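Local coordinates for protein nidogen (PDB 1NPE) that probably serves as a basement-membrane protein whose six-bladed YWTD beta-propeller binds the laminin gamma1 chain, at residues L116-L121 / M153-R158; N145-E149 / I160-L166; W183-G187 / L208-V214. All coordinates share one frame; numbering follows the deposited sequence.

Contact 1. Residues L116-L121 / M153-R158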
ATOM      1  N   LEU A 116      -6.971  -5.837 -15.543  1.00 20.35           N
ATOM      2  CA  LEU A 116      -5.983  -6.742 -16.114  1.00 19.31           C
ATOM      3  C   LEU A 116      -5.947  -8.067 -15.351  1.00 18.30           C
ATOM      4  O   LEU A 116      -5.966  -9.131 -15.960  1.00 17.39           O
ATOM      5  CB  LEU A 116      -4.603  -6.077 -16.123  1.00 18.54           C
ATOM      6  CG  LEU A 116      -3.618  -6.540 -17.203  1.00 18.96           C
ATOM      7  CD1 LEU A 116      -4.243  -6.364 -18.589  1.00 16.24           C
ATOM      8  CD2 LEU A 116      -2.320  -5.747 -17.096  1.00 14.70           C
ATOM      9  N   PHE A 117      -5.918  -7.993 -14.022  1.00 17.28           N
ATOM     10  CA  PHE A 117      -5.894  -9.187 -13.179  1.00 17.41           C
ATOM     11  C   PHE A 117      -6.711  -8.928 -11.920  1.00 17.93           C
ATOM     12  O   PHE A 117      -6.701  -7.820 -11.394  1.00 18.95           O
ATOM     13  CB  PHE A 117      -4.461  -9.540 -12.749  1.00 15.53           C
ATOM     14  CG  PHE A 117      -3.514  -9.788 -13.891  1.00 12.95           C
ATOM     15  CD1 PHE A 117      -3.630 -10.930 -14.674  1.00 12.19           C
ATOM     16  CD2 PHE A 117      -2.489  -8.884 -14.167  1.00 10.64           C
ATOM     17  CE1 PHE A 117      -2.739 -11.174 -15.721  1.00 13.46           C
ATOM     18  CE2 PHE A 117      -1.590  -9.115 -15.214  1.00 12.48           C
ATOM     19  CZ  PHE A 117      -1.716 -10.266 -15.993  1.00 12.36           C
ATOM     20  N   ASP A 118      -7.381  -9.954 -11.406  1.00 19.30           N
ATOM     21  CA  ASP A 118      -8.172  -9.778 -10.191  1.00 20.80           C
ATOM     22  C   ASP A 118      -8.368 -11.046  -9.373  1.00 21.17           C
ATOM     23  O   ASP A 118      -9.303 -11.144  -8.576  1.00 23.37           O
ATOM     24  CB  ASP A 118      -9.525  -9.123 -10.499  1.00 22.92           C
ATOM     25  CG  ASP A 118     -10.432 -10.005 -11.329  1.00 23.05           C
ATOM     26  OD1 ASP A 118      -9.953 -11.022 -11.882  1.00 24.55           O
ATOM     27  OD2 ASP A 118     -11.632  -9.676 -11.415  1.00 22.50           O
ATOM     28  N   THR A 119      -7.503 -12.024  -9.603  1.00 20.06           N
ATOM     29  CA  THR A 119      -7.535 -13.279  -8.869  1.00 20.03           C
ATOM     30  C   THR A 119      -6.109 -13.495  -8.390  1.00 19.99           C
ATOM     31  O   THR A 119      -5.175 -12.988  -9.003  1.00 22.16           O
ATOM     32  CB  THR A 119      -7.996 -14.470  -9.755  1.00 21.63           C
ATOM     33  OG1 THR A 119      -7.173 -14.562 -10.924  1.00 20.57           O
ATOM     34  CG2 THR A 119      -9.450 -14.297 -10.171  1.00 20.71           C
ATOM     35  N   GLY A 120      -5.946 -14.196  -7.271  1.00 19.88           N
ATOM     36  CA  GLY A 120      -4.618 -14.440  -6.732  1.00 18.98           C
ATOM     37  C   GLY A 120      -3.932 -13.187  -6.187  1.00 19.15           C
ATOM     38  O   GLY A 120      -2.712 -13.168  -6.005  1.00 20.93           O
ATOM     39  N   LEU A 121      -4.702 -12.125  -5.978  1.00 16.41           N
ATOM     40  CA  LEU A 121      -4.161 -10.874  -5.451  1.00 15.39           C
ATOM     41  C   LEU A 121      -4.777 -10.601  -4.095  1.00 13.68           C
ATOM     42  O   LEU A 121      -5.990 -10.571  -3.957  1.00 16.32           O
ATOM     43  CB  LEU A 121      -4.462  -9.702  -6.388  1.00 11.21           C
ATOM     44  CG  LEU A 121      -3.850  -9.761  -7.790  1.00 15.18           C
ATOM     45  CD1 LEU A 121      -4.383  -8.611  -8.624  1.00 10.67           C
ATOM     46  CD2 LEU A 121      -2.328  -9.724  -7.717  1.00 12.18           C
ATOM     47  N   MET A 153       2.623  -6.931 -20.676  1.00 15.26           N
ATOM     48  CA  MET A 153       1.816  -5.749 -20.406  1.00 14.66           C
ATOM     49  C   MET A 153       0.416  -5.893 -20.992  1.00 15.60           C
ATOM     50  O   MET A 153      -0.521  -5.233 -20.532  1.00 15.10           O
ATOM     51  CB  MET A 153       2.507  -4.490 -20.931  1.00 16.54           C
ATOM     52  CG  MET A 153       3.602  -3.996 -19.994  1.00 17.64           C
ATOM     53  SD  MET A 153       4.710  -2.792 -20.715  1.00 23.19           S
ATOM     54  CE  MET A 153       3.656  -1.414 -20.824  1.00 21.49           C
ATOM     55  N   ASP A 154       0.269  -6.800 -21.962  1.00 16.81           N
ATOM     56  CA  ASP A 154      -1.021  -7.056 -22.608  1.00 17.95           C
ATOM     57  C   ASP A 154      -1.947  -7.970 -21.792  1.00 17.98           C
ATOM     58  O   ASP A 154      -3.081  -8.230 -22.192  1.00 17.29           O
ATOM     59  CB  ASP A 154      -0.835  -7.600 -24.040  1.00 17.65           C
ATOM     60  CG  ASP A 154      -0.081  -8.931 -24.092  1.00 18.36           C
ATOM     61  OD1 ASP A 154      -0.250  -9.772 -23.191  1.00 19.59           O
ATOM     62  OD2 ASP A 154       0.670  -9.153 -25.062  1.00 17.34           O
ATOM     63  N   GLY A 155      -1.443  -8.493 -20.677  1.00 18.76           N
ATOM     64  CA  GLY A 155      -2.258  -9.351 -19.832  1.00 19.16           C
ATOM     65  C   GLY A 155      -2.028 -10.843 -19.948  1.00 20.18           C
ATOM     66  O   GLY A 155      -2.610 -11.611 -19.185  1.00 20.35           O
ATOM     67  N   THR A 156      -1.214 -11.270 -20.908  1.00 21.22           N
ATOM     68  CA  THR A 156      -0.934 -12.691 -21.073  1.00 22.83           C
ATOM     69  C   THR A 156       0.342 -13.080 -20.330  1.00 23.83           C
ATOM     70  O   THR A 156       1.045 -12.227 -19.775  1.00 23.37           O
ATOM     71  CB  THR A 156      -0.752 -13.096 -22.573  1.00 24.22           C
ATOM     72  OG1 THR A 156       0.479 -12.558 -23.082  1.00 24.35           O
ATOM     73  CG2 THR A 156      -1.921 -12.591 -23.423  1.00 22.86           C
ATOM     74  N   ASN A 157       0.595 -14.385 -20.288  1.00 23.65           N
ATOM     75  CA  ASN A 157       1.792 -14.943 -19.680  1.00 23.89           C
ATOM     76  C   ASN A 157       2.095 -14.571 -18.225  1.00 23.55           C
ATOM     77  O   ASN A 157       3.237 -14.264 -17.876  1.00 22.08           O
ATOM     78  CB  ASN A 157       2.993 -14.637 -20.580  1.00 24.90           C
ATOM     79  CG  ASN A 157       2.859 -15.265 -21.957  1.00 25.61           C
ATOM     80  OD1 ASN A 157       2.242 -14.694 -22.856  1.00 27.92           O
ATOM     81  ND2 ASN A 157       3.421 -16.458 -22.119  1.00 28.47           N
ATOM     82  N   ARG A 158       1.070 -14.605 -17.380  1.00 22.88           N
ATOM     83  CA  ARG A 158       1.253 -14.306 -15.969  1.00 22.66           C
ATOM     84  C   ARG A 158       1.969 -15.485 -15.312  1.00 22.29           C
ATOM     85  O   ARG A 158       1.677 -16.644 -15.614  1.00 21.60           O
ATOM     86  CB  ARG A 158      -0.093 -14.079 -15.284  1.00 20.59           C
ATOM     87  CG  ARG A 158       0.031 -13.808 -13.798  1.00 19.69           C
ATOM     88  CD  ARG A 158      -1.313 -13.568 -13.153  1.00 17.40           C
ATOM     89  NE  ARG A 158      -1.173 -13.334 -11.722  1.00 18.47           N
ATOM     90  CZ  ARG A 158      -2.189 -13.178 -10.879  1.00 17.09           C
ATOM     91  NH1 ARG A 158      -3.441 -13.230 -11.319  1.00 12.04           N
ATOM     92  NH2 ARG A 158      -1.949 -12.965  -9.591  1.00 15.54           N
TER

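Contact 2. Residues N145-E149 / I160-L166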
ATOM      1  N   ASN A 145       1.488 -15.931   1.630  1.00 25.16           N
ATOM      2  CA  ASN A 145       2.163 -16.322   0.396  1.00 24.02           C
ATOM      3  C   ASN A 145       2.649 -15.121  -0.400  1.00 21.46           C
ATOM      4  O   ASN A 145       2.103 -14.807  -1.459  1.00 19.73           O
ATOM      5  CB  ASN A 145       1.236 -17.179  -0.478  1.00 27.84           C
ATOM      6  CG  ASN A 145       0.959 -18.541   0.125  1.00 33.44           C
ATOM      7  OD1 ASN A 145       0.061 -18.694   0.959  1.00 36.02           O
ATOM      8  ND2 ASN A 145       1.735 -19.541  -0.285  1.00 34.94           N
ATOM      9  N   PRO A 146       3.690 -14.435   0.095  1.00 18.91           N
ATOM     10  CA  PRO A 146       4.244 -13.261  -0.592  1.00 18.64           C
ATOM     11  C   PRO A 146       4.846 -13.668  -1.940  1.00 18.20           C
ATOM     12  O   PRO A 146       5.355 -14.776  -2.086  1.00 19.43           O
ATOM     13  CB  PRO A 146       5.326 -12.787   0.382  1.00 17.84           C
ATOM     14  CG  PRO A 146       5.796 -14.071   0.992  1.00 16.84           C
ATOM     15  CD  PRO A 146       4.491 -14.772   1.283  1.00 18.92           C
ATOM     16  N   LYS A 147       4.800 -12.779  -2.923  1.00 17.69           N
ATOM     17  CA  LYS A 147       5.348 -13.118  -4.228  1.00 19.10           C
ATOM     18  C   LYS A 147       5.695 -11.944  -5.130  1.00 17.71           C
ATOM     19  O   LYS A 147       5.273 -10.811  -4.896  1.00 18.81           O
ATOM     20  CB  LYS A 147       4.397 -14.071  -4.962  1.00 21.22           C
ATOM     21  CG  LYS A 147       2.975 -13.564  -5.056  1.00 26.01           C
ATOM     22  CD  LYS A 147       2.027 -14.584  -5.666  1.00 29.20           C
ATOM     23  CE  LYS A 147       0.630 -13.981  -5.807  1.00 33.19           C
ATOM     24  NZ  LYS A 147      -0.328 -14.864  -6.534  1.00 37.52           N
ATOM     25  N   ILE A 148       6.570 -12.221  -6.089  1.00 16.21           N
ATOM     26  CA  ILE A 148       6.976 -11.257  -7.101  1.00 16.50           C
ATOM     27  C   ILE A 148       6.437 -11.909  -8.371  1.00 18.29           C
ATOM     28  O   ILE A 148       6.756 -13.066  -8.660  1.00 19.33           O
ATOM     29  CB  ILE A 148       8.521 -11.133  -7.224  1.00 15.79           C
ATOM     30  CG1 ILE A 148       9.149 -10.801  -5.867  1.00 14.30           C
ATOM     31  CG2 ILE A 148       8.883 -10.052  -8.234  1.00 14.30           C
ATOM     32  CD1 ILE A 148       8.757  -9.446  -5.312  1.00 17.75           C
ATOM     33  N   GLU A 149       5.571 -11.212  -9.094  1.00 18.73           N
ATOM     34  CA  GLU A 149       5.012 -11.782 -10.316  1.00 19.18           C
ATOM     35  C   GLU A 149       5.334 -10.954 -11.539  1.00 19.01           C
ATOM     36  O   GLU A 149       5.682  -9.775 -11.445  1.00 18.34           O
ATOM     37  CB  GLU A 149       3.486 -11.908 -10.227  1.00 22.01           C
ATOM     38  CG  GLU A 149       2.948 -12.859  -9.172  1.00 25.77           C
ATOM     39  CD  GLU A 149       1.471 -13.165  -9.375  1.00 28.77           C
ATOM     40  OE1 GLU A 149       1.146 -14.035 -10.214  1.00 30.05           O
ATOM     41  OE2 GLU A 149       0.631 -12.538  -8.697  1.00 30.46           O
ATOM     42  N   ILE A 160       4.650 -16.557 -11.559  1.00 19.79           N
ATOM     43  CA  ILE A 160       5.361 -16.195 -10.345  1.00 18.41           C
ATOM     44  C   ILE A 160       6.855 -16.256 -10.631  1.00 17.65           C
ATOM     45  O   ILE A 160       7.344 -17.224 -11.205  1.00 17.78           O
ATOM     46  CB  ILE A 160       5.005 -17.152  -9.190  1.00 18.01           C
ATOM     47  CG1 ILE A 160       3.495 -17.131  -8.953  1.00 18.62           C
ATOM     48  CG2 ILE A 160       5.733 -16.741  -7.926  1.00 17.94           C
ATOM     49  CD1 ILE A 160       3.013 -18.071  -7.859  1.00 18.16           C
ATOM     50  N   LEU A 161       7.562 -15.196 -10.254  1.00 17.93           N
ATOM     51  CA  LEU A 161       9.000 -15.091 -10.461  1.00 16.97           C
ATOM     52  C   LEU A 161       9.777 -15.522  -9.209  1.00 17.43           C
ATOM     53  O   LEU A 161      10.789 -16.208  -9.307  1.00 18.33           O
ATOM     54  CB  LEU A 161       9.338 -13.645 -10.836  1.00 16.28           C
ATOM     55  CG  LEU A 161      10.256 -13.346 -12.029  1.00 18.39           C
ATOM     56  CD1 LEU A 161       9.935 -14.221 -13.237  1.00 13.76           C
ATOM     57  CD2 LEU A 161      10.115 -11.877 -12.384  1.00 16.00           C
ATOM     58  N   ALA A 162       9.308 -15.097  -8.040  1.00 18.49           N
ATOM     59  CA  ALA A 162       9.935 -15.434  -6.760  1.00 19.00           C
ATOM     60  C   ALA A 162       8.815 -15.672  -5.757  1.00 20.73           C
ATOM     61  O   ALA A 162       7.818 -14.945  -5.741  1.00 20.86           O
ATOM     62  CB  ALA A 162      10.844 -14.308  -6.287  1.00 17.46           C
ATOM     63  N   GLN A 163       9.005 -16.661  -4.891  1.00 23.70           N
ATOM     64  CA  GLN A 163       7.984 -17.032  -3.914  1.00 25.69           C
ATOM     65  C   GLN A 163       8.609 -17.364  -2.565  1.00 25.67           C
ATOM     66  O   GLN A 163       8.081 -16.998  -1.513  1.00 26.69           O
ATOM     67  CB  GLN A 163       7.250 -18.256  -4.452  1.00 28.87           C
ATOM     68  CG  GLN A 163       5.839 -18.440  -3.992  1.00 34.81           C
ATOM     69  CD  GLN A 163       5.184 -19.606  -4.708  1.00 38.93           C
ATOM     70  OE1 GLN A 163       4.688 -19.466  -5.825  1.00 40.22           O
ATOM     71  NE2 GLN A 163       5.221 -20.775  -4.084  1.00 42.24           N
ATOM     72  N   ASP A 164       9.729 -18.079  -2.611  1.00 26.13           N
ATOM     73  CA  ASP A 164      10.452 -18.486  -1.414  1.00 26.34           C
ATOM     74  C   ASP A 164      11.295 -17.357  -0.861  1.00 25.83           C
ATOM     75  O   ASP A 164      11.697 -16.449  -1.588  1.00 26.98           O
ATOM     76  CB  ASP A 164      11.369 -19.670  -1.727  1.00 28.15           C
ATOM     77  CG  ASP A 164      10.606 -20.926  -2.090  1.00 31.81           C
ATOM     78  OD1 ASP A 164       9.360 -20.951  -1.946  1.00 31.14           O
ATOM     79  OD2 ASP A 164      11.265 -21.902  -2.507  1.00 34.07           O
ATOM     80  N   ASN A 165      11.583 -17.446   0.430  1.00 25.51           N
ATOM     81  CA  ASN A 165      12.395 -16.458   1.124  1.00 25.31           C
ATOM     82  C   ASN A 165      11.966 -15.015   0.886  1.00 22.98           C
ATOM     83  O   ASN A 165      12.791 -14.145   0.612  1.00 25.01           O
ATOM     84  CB  ASN A 165      13.875 -16.650   0.781  1.00 27.47           C
ATOM     85  CG  ASN A 165      14.406 -17.992   1.237  1.00 29.94           C
ATOM     86  OD1 ASN A 165      15.105 -18.681   0.491  1.00 31.49           O
ATOM     87  ND2 ASN A 165      14.077 -18.375   2.469  1.00 31.46           N
ATOM     88  N   LEU A 166      10.659 -14.792   0.919  1.00 21.50           N
ATOM     89  CA  LEU A 166      10.085 -13.459   0.768  1.00 18.61           C
ATOM     90  C   LEU A 166       9.249 -13.229   2.018  1.00 17.04           C
ATOM     91  O   LEU A 166       8.636 -14.165   2.531  1.00 17.94           O
ATOM     92  CB  LEU A 166       9.177 -13.373  -0.468  1.00 18.01           C
ATOM     93  CG  LEU A 166       9.766 -13.351  -1.884  1.00 18.37           C
ATOM     94  CD1 LEU A 166       8.631 -13.277  -2.914  1.00 15.98           C
ATOM     95  CD2 LEU A 166      10.685 -12.159  -2.045  1.00 16.96           C
TER

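Contact 3. Residues W183-G187 / L208-V214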
ATOM      1  N   TRP A 183      13.825  -5.772  -5.662  1.00 10.50           N
ATOM      2  CA  TRP A 183      12.732  -5.448  -4.759  1.00 11.06           C
ATOM      3  C   TRP A 183      13.303  -5.223  -3.371  1.00 11.60           C
ATOM      4  O   TRP A 183      14.448  -5.582  -3.111  1.00 11.16           O
ATOM      5  CB  TRP A 183      11.674  -6.560  -4.736  1.00  9.99           C
ATOM      6  CG  TRP A 183      12.121  -7.871  -4.175  1.00 11.54           C
ATOM      7  CD1 TRP A 183      12.153  -8.233  -2.855  1.00 11.42           C
ATOM      8  CD2 TRP A 183      12.540  -9.025  -4.918  1.00 10.83           C
ATOM      9  NE1 TRP A 183      12.561  -9.540  -2.733  1.00 12.59           N
ATOM     10  CE2 TRP A 183      12.804 -10.051  -3.982  1.00 10.90           C
ATOM     11  CE3 TRP A 183      12.713  -9.291  -6.283  1.00 12.21           C
ATOM     12  CZ2 TRP A 183      13.229 -11.327  -4.365  1.00 12.42           C
ATOM     13  CZ3 TRP A 183      13.137 -10.563  -6.666  1.00 14.55           C
ATOM     14  CH2 TRP A 183      13.389 -11.565  -5.707  1.00 15.01           C
ATOM     15  N   VAL A 184      12.541  -4.544  -2.519  1.00 11.78           N
ATOM     16  CA  VAL A 184      12.953  -4.296  -1.139  1.00 10.86           C
ATOM     17  C   VAL A 184      11.937  -5.041  -0.280  1.00 11.69           C
ATOM     18  O   VAL A 184      10.734  -4.989  -0.538  1.00 10.93           O
ATOM     19  CB  VAL A 184      13.008  -2.787  -0.797  1.00 11.64           C
ATOM     20  CG1 VAL A 184      14.119  -2.120  -1.595  1.00  9.99           C
ATOM     21  CG2 VAL A 184      11.666  -2.110  -1.076  1.00  9.99           C
ATOM     22  N   ASP A 185      12.432  -5.754   0.722  1.00 13.54           N
ATOM     23  CA  ASP A 185      11.576  -6.583   1.560  1.00 15.21           C
ATOM     24  C   ASP A 185      11.660  -6.188   3.026  1.00 15.06           C
ATOM     25  O   ASP A 185      12.705  -6.324   3.650  1.00 13.73           O
ATOM     26  CB  ASP A 185      11.995  -8.045   1.362  1.00 16.87           C
ATOM     27  CG  ASP A 185      10.954  -9.039   1.848  1.00 20.63           C
ATOM     28  OD1 ASP A 185      10.460  -8.895   2.981  1.00 21.62           O
ATOM     29  OD2 ASP A 185      10.648  -9.991   1.099  1.00 21.31           O
ATOM     30  N   ALA A 186      10.540  -5.732   3.580  1.00 15.36           N
ATOM     31  CA  ALA A 186      10.501  -5.308   4.980  1.00 16.24           C
ATOM     32  C   ALA A 186      10.310  -6.470   5.950  1.00 17.75           C
ATOM     33  O   ALA A 186      10.204  -6.262   7.161  1.00 20.11           O
ATOM     34  CB  ALA A 186       9.421  -4.257   5.184  1.00 14.44           C
ATOM     35  N   GLY A 187      10.264  -7.686   5.408  1.00 17.99           N
ATOM     36  CA  GLY A 187      10.101  -8.884   6.217  1.00 18.12           C
ATOM     37  C   GLY A 187      11.428  -9.608   6.382  1.00 19.80           C
ATOM     38  O   GLY A 187      11.769 -10.057   7.481  1.00 19.20           O
ATOM     39  N   LEU A 208      18.450  -3.777   5.530  1.00 24.19           N
ATOM     40  CA  LEU A 208      17.400  -2.788   5.287  1.00 24.16           C
ATOM     41  C   LEU A 208      16.363  -2.848   6.412  1.00 24.61           C
ATOM     42  O   LEU A 208      15.710  -3.870   6.617  1.00 27.01           O
ATOM     43  CB  LEU A 208      16.751  -2.979   3.908  1.00 21.29           C
ATOM     44  CG  LEU A 208      17.592  -2.611   2.673  1.00 20.10           C
ATOM     45  CD1 LEU A 208      18.739  -3.602   2.478  1.00 15.19           C
ATOM     46  CD2 LEU A 208      16.703  -2.580   1.430  1.00 14.59           C
ATOM     47  N   GLN A 209      16.232  -1.744   7.141  1.00 25.12           N
ATOM     48  CA  GLN A 209      15.322  -1.649   8.282  1.00 24.93           C
ATOM     49  C   GLN A 209      13.833  -1.874   7.996  1.00 22.36           C
ATOM     50  O   GLN A 209      13.249  -2.840   8.482  1.00 22.84           O
ATOM     51  CB  GLN A 209      15.543  -0.318   9.002  1.00 28.34           C
ATOM     52  CG  GLN A 209      16.999  -0.070   9.380  1.00 32.05           C
ATOM     53  CD  GLN A 209      17.225  -0.063  10.882  1.00 36.20           C
ATOM     54  OE1 GLN A 209      17.260  -1.115  11.524  1.00 38.28           O
ATOM     55  NE2 GLN A 209      17.382   1.126  11.449  1.00 36.54           N
ATOM     56  N   TYR A 210      13.206  -0.974   7.247  1.00 20.43           N
ATOM     57  CA  TYR A 210      11.796  -1.127   6.909  1.00 18.65           C
ATOM     58  C   TYR A 210      11.483  -0.402   5.619  1.00 16.39           C
ATOM     59  O   TYR A 210      10.813   0.633   5.611  1.00 16.63           O
ATOM     60  CB  TYR A 210      10.866  -0.633   8.030  1.00 19.07           C
ATOM     61  CG  TYR A 210       9.525  -1.344   7.999  1.00 18.88           C
ATOM     62  CD1 TYR A 210       9.271  -2.428   8.841  1.00 17.48           C
ATOM     63  CD2 TYR A 210       8.548  -0.996   7.064  1.00 17.75           C
ATOM     64  CE1 TYR A 210       8.084  -3.153   8.748  1.00 19.37           C
ATOM     65  CE2 TYR A 210       7.358  -1.716   6.963  1.00 18.74           C
ATOM     66  CZ  TYR A 210       7.137  -2.793   7.803  1.00 17.92           C
ATOM     67  OH  TYR A 210       5.993  -3.527   7.678  1.00 18.93           O
ATOM     68  N   PRO A 211      11.953  -0.959   4.496  1.00 15.35           N
ATOM     69  CA  PRO A 211      11.757  -0.403   3.159  1.00 14.00           C
ATOM     70  C   PRO A 211      10.298  -0.429   2.745  1.00 13.86           C
ATOM     71  O   PRO A 211       9.595  -1.404   3.010  1.00 13.37           O
ATOM     72  CB  PRO A 211      12.537  -1.368   2.262  1.00 13.59           C
ATOM     73  CG  PRO A 211      13.410  -2.127   3.166  1.00 15.00           C
ATOM     74  CD  PRO A 211      12.633  -2.260   4.425  1.00 16.29           C
ATOM     75  N   PHE A 212       9.857   0.635   2.083  1.00 13.07           N
ATOM     76  CA  PHE A 212       8.495   0.701   1.580  1.00 13.08           C
ATOM     77  C   PHE A 212       8.460   0.720   0.051  1.00 13.60           C
ATOM     78  O   PHE A 212       7.677  -0.002  -0.564  1.00 13.35           O
ATOM     79  CB  PHE A 212       7.742   1.924   2.100  1.00 13.31           C
ATOM     80  CG  PHE A 212       6.371   2.050   1.515  1.00 15.61           C
ATOM     81  CD1 PHE A 212       5.317   1.298   2.029  1.00 13.55           C
ATOM     82  CD2 PHE A 212       6.146   2.839   0.383  1.00 14.78           C
ATOM     83  CE1 PHE A 212       4.066   1.321   1.424  1.00 14.11           C
ATOM     84  CE2 PHE A 212       4.901   2.867  -0.224  1.00 15.25           C
ATOM     85  CZ  PHE A 212       3.857   2.104   0.296  1.00 14.00           C
ATOM     86  N   ALA A 213       9.241   1.613  -0.553  1.00 12.67           N
ATOM     87  CA  ALA A 213       9.278   1.722  -2.003  1.00 12.68           C
ATOM     88  C   ALA A 213      10.707   1.852  -2.485  1.00 13.73           C
ATOM     89  O   ALA A 213      11.606   2.209  -1.719  1.00 13.12           O
ATOM     90  CB  ALA A 213       8.458   2.910  -2.471  1.00 12.41           C
ATOM     91  N   VAL A 214      10.909   1.591  -3.770  1.00 12.98           N
ATOM     92  CA  VAL A 214      12.238   1.668  -4.335  1.00 13.58           C
ATOM     93  C   VAL A 214      12.169   2.027  -5.804  1.00 15.85           C
ATOM     94  O   VAL A 214      11.162   1.782  -6.477  1.00 18.26           O
ATOM     95  CB  VAL A 214      12.977   0.324  -4.184  1.00 11.93           C
ATOM     96  CG1 VAL A 214      12.327  -0.747  -5.070  1.00  9.99           C
ATOM     97  CG2 VAL A 214      14.451   0.482  -4.497  1.00  9.99           C
TER

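Contact 1. Residues L116-L121 / M153-R158
Arg158 reaches across to the backbone carbonyl of Thr119 and grips it end-on with both terminal nitrogens. NH1 makes the straighter and shorter bond to Thr119 O, 2.9 Å with 160° at the hydrogen, while NH2 adds a longer one to Thr119 O at 3.3 Å. The oxygen lies in the guanidinium plane, so two N-H groups converge on a single acceptor at the edge of the group. What makes the span possible is a straight side chain: CG stands opposite the backbone N (chi1 178°) and every bond onward to NE is extended. Along the way the aliphatic part brushes Phe117, with Arg158 CD placed off-centre 4.2 Å from the centroid of the Phe117 ring in a CH-pi contact; ring and guanidinium planes are 55° apart. The ring also meets the turn backbone obliquely, Phe117 CE1 lying 3.5 Å from Gly155 O. Beside it Leu116 CD1 packs directly on Gly155 CA at 3.8 Å.

A second shell surrounds both partners. Asp154 OD1 accepts from the backbone N of Thr156, an Asx turn that braces the bend, and a classic beta bulge, in which Leu116 and Phe117 both face Ile103, lies at this point of the strand. Glu149 forms a salt bridge with Arg158 NH2. The contact thus joins the outermost strand of one blade, 114-117, to the turn between strands 147-152 and 159-162 of the next, with Phe117 and Leu121 resting on Trp138 of strand 135-140.

Contact 2. Residues N145-E149 / I160-L166
Ile148 is the centre of the backbone pairing between 145-149 and 160-166. Its N-H donates to Ala162 O at 3.0 Å, nearly straight at 168°, and its carbonyl takes two N-H groups in return: Leu161 N lies 2.8 Å from Ile148 O, and Ala162 N gives a weak second bond. Two successive residues facing one is the classic beta bulge, and it falls where the outer strand turns a corner. Past it, Glu149 and Ile160 form an antiparallel non-hydrogen-bonded pair. The oxygen that Ile148 N uses, Ala162 O, also receives Lys147 CA at 3.4 Å in a CA-H...O contact.

The apolar contacts gather on the face that carries Ile148 and Ala162. Ile148 CG1, set beside its own backbone N (chi1 -55°), touches Ala162 CB at 3.9 Å and Leu166 CD1 at the same distance; the Ile148 and Leu166 side chains cross at about a right angle. Leu166 also packs on Pro146, its CB 3.7 Å from Pro146 CG, while its CD1 comes 3.5 Å from Lys147 CA. Trp183, on strand 180-185 of the next blade, covers this cluster.

The charged groups lie on the side of Glu149 and Ile160. The chain of Lys147 is extended beyond CG, and NZ forms a salt bridge with Glu149 OE2 at 3.3 Å; NZ also reaches Gly120 O. Glu149 has a stronger partner in Arg158, and its OE2 meets Trp138 NE1 in a weak hydrogen bond. Since Glu149 is buried, its two cationic neighbours would be expected to stabilise the carboxylate as an anion. The chemistry is therefore two-sided: a hairpin that is apolar toward the next blade and charged toward the preceding one.

Contact 3. Residues W183-G187 / L208-V214
The Tyr210 ring carries the methyl of Ala186 over one face: CB sits 3.7 Å from the ring centroid and 8° off the normal, a well-centred CH-pi contact. Trp226 meets the same ring almost parallel, and Phe212 in a similarly flat fashion. Tyr210 CB points away from the 183-187 segment, yet the ring folds back over Ala186. Its OH hydrogen-bonds to a polar side chain of the other protein chain, and the Tyr210 side chain lies about 6 Å from a cadmium ion.

Along the strands, apolar side chains make the contact. Val184 CB presses on Pro211 CB at 3.4 Å, tighter than usual for two carbons, and its CG1 meets both Val214 CB at 3.7 Å and Leu208 CD2 at 4.0 Å. Asp185 turns away and makes an Asx turn, OD1 accepting from Gly187 N at 2.7 Å and also from Leu168 N, OD2 from Gly167 N.

Strands 183-185 and 211-214 run antiparallel at 174°, yet no hydrogen bond links them and their axes come no nearer than 6.4 Å. This is side-chain packing between successive blades, the second strand of one against the first of the next, as in the six-bladed YWTD propeller.

The three contacts lie on neighbouring blades of one propeller, but they differ in depth and in chemistry. Contacts 1 and 3 bridge neighbouring blades, whereas contact 2 is the hairpin of a single blade. Contact 3 is buried and almost purely apolar; contacts 1 and 2 are partly buried and mix backbone bonds with charged groups. Contacts 1 and 2 use the same hairpin, contact 1 its turn and contact 2 its strands, and the salt bridge of Arg158 with Glu149 joins them directly. Contact 2 passes on to contact 3 through Trp183, whose NE1 lies 3.3 Å from Leu166 CD2. Contacts 1 and 3 never meet, their nearest atoms being about 15 Å apart.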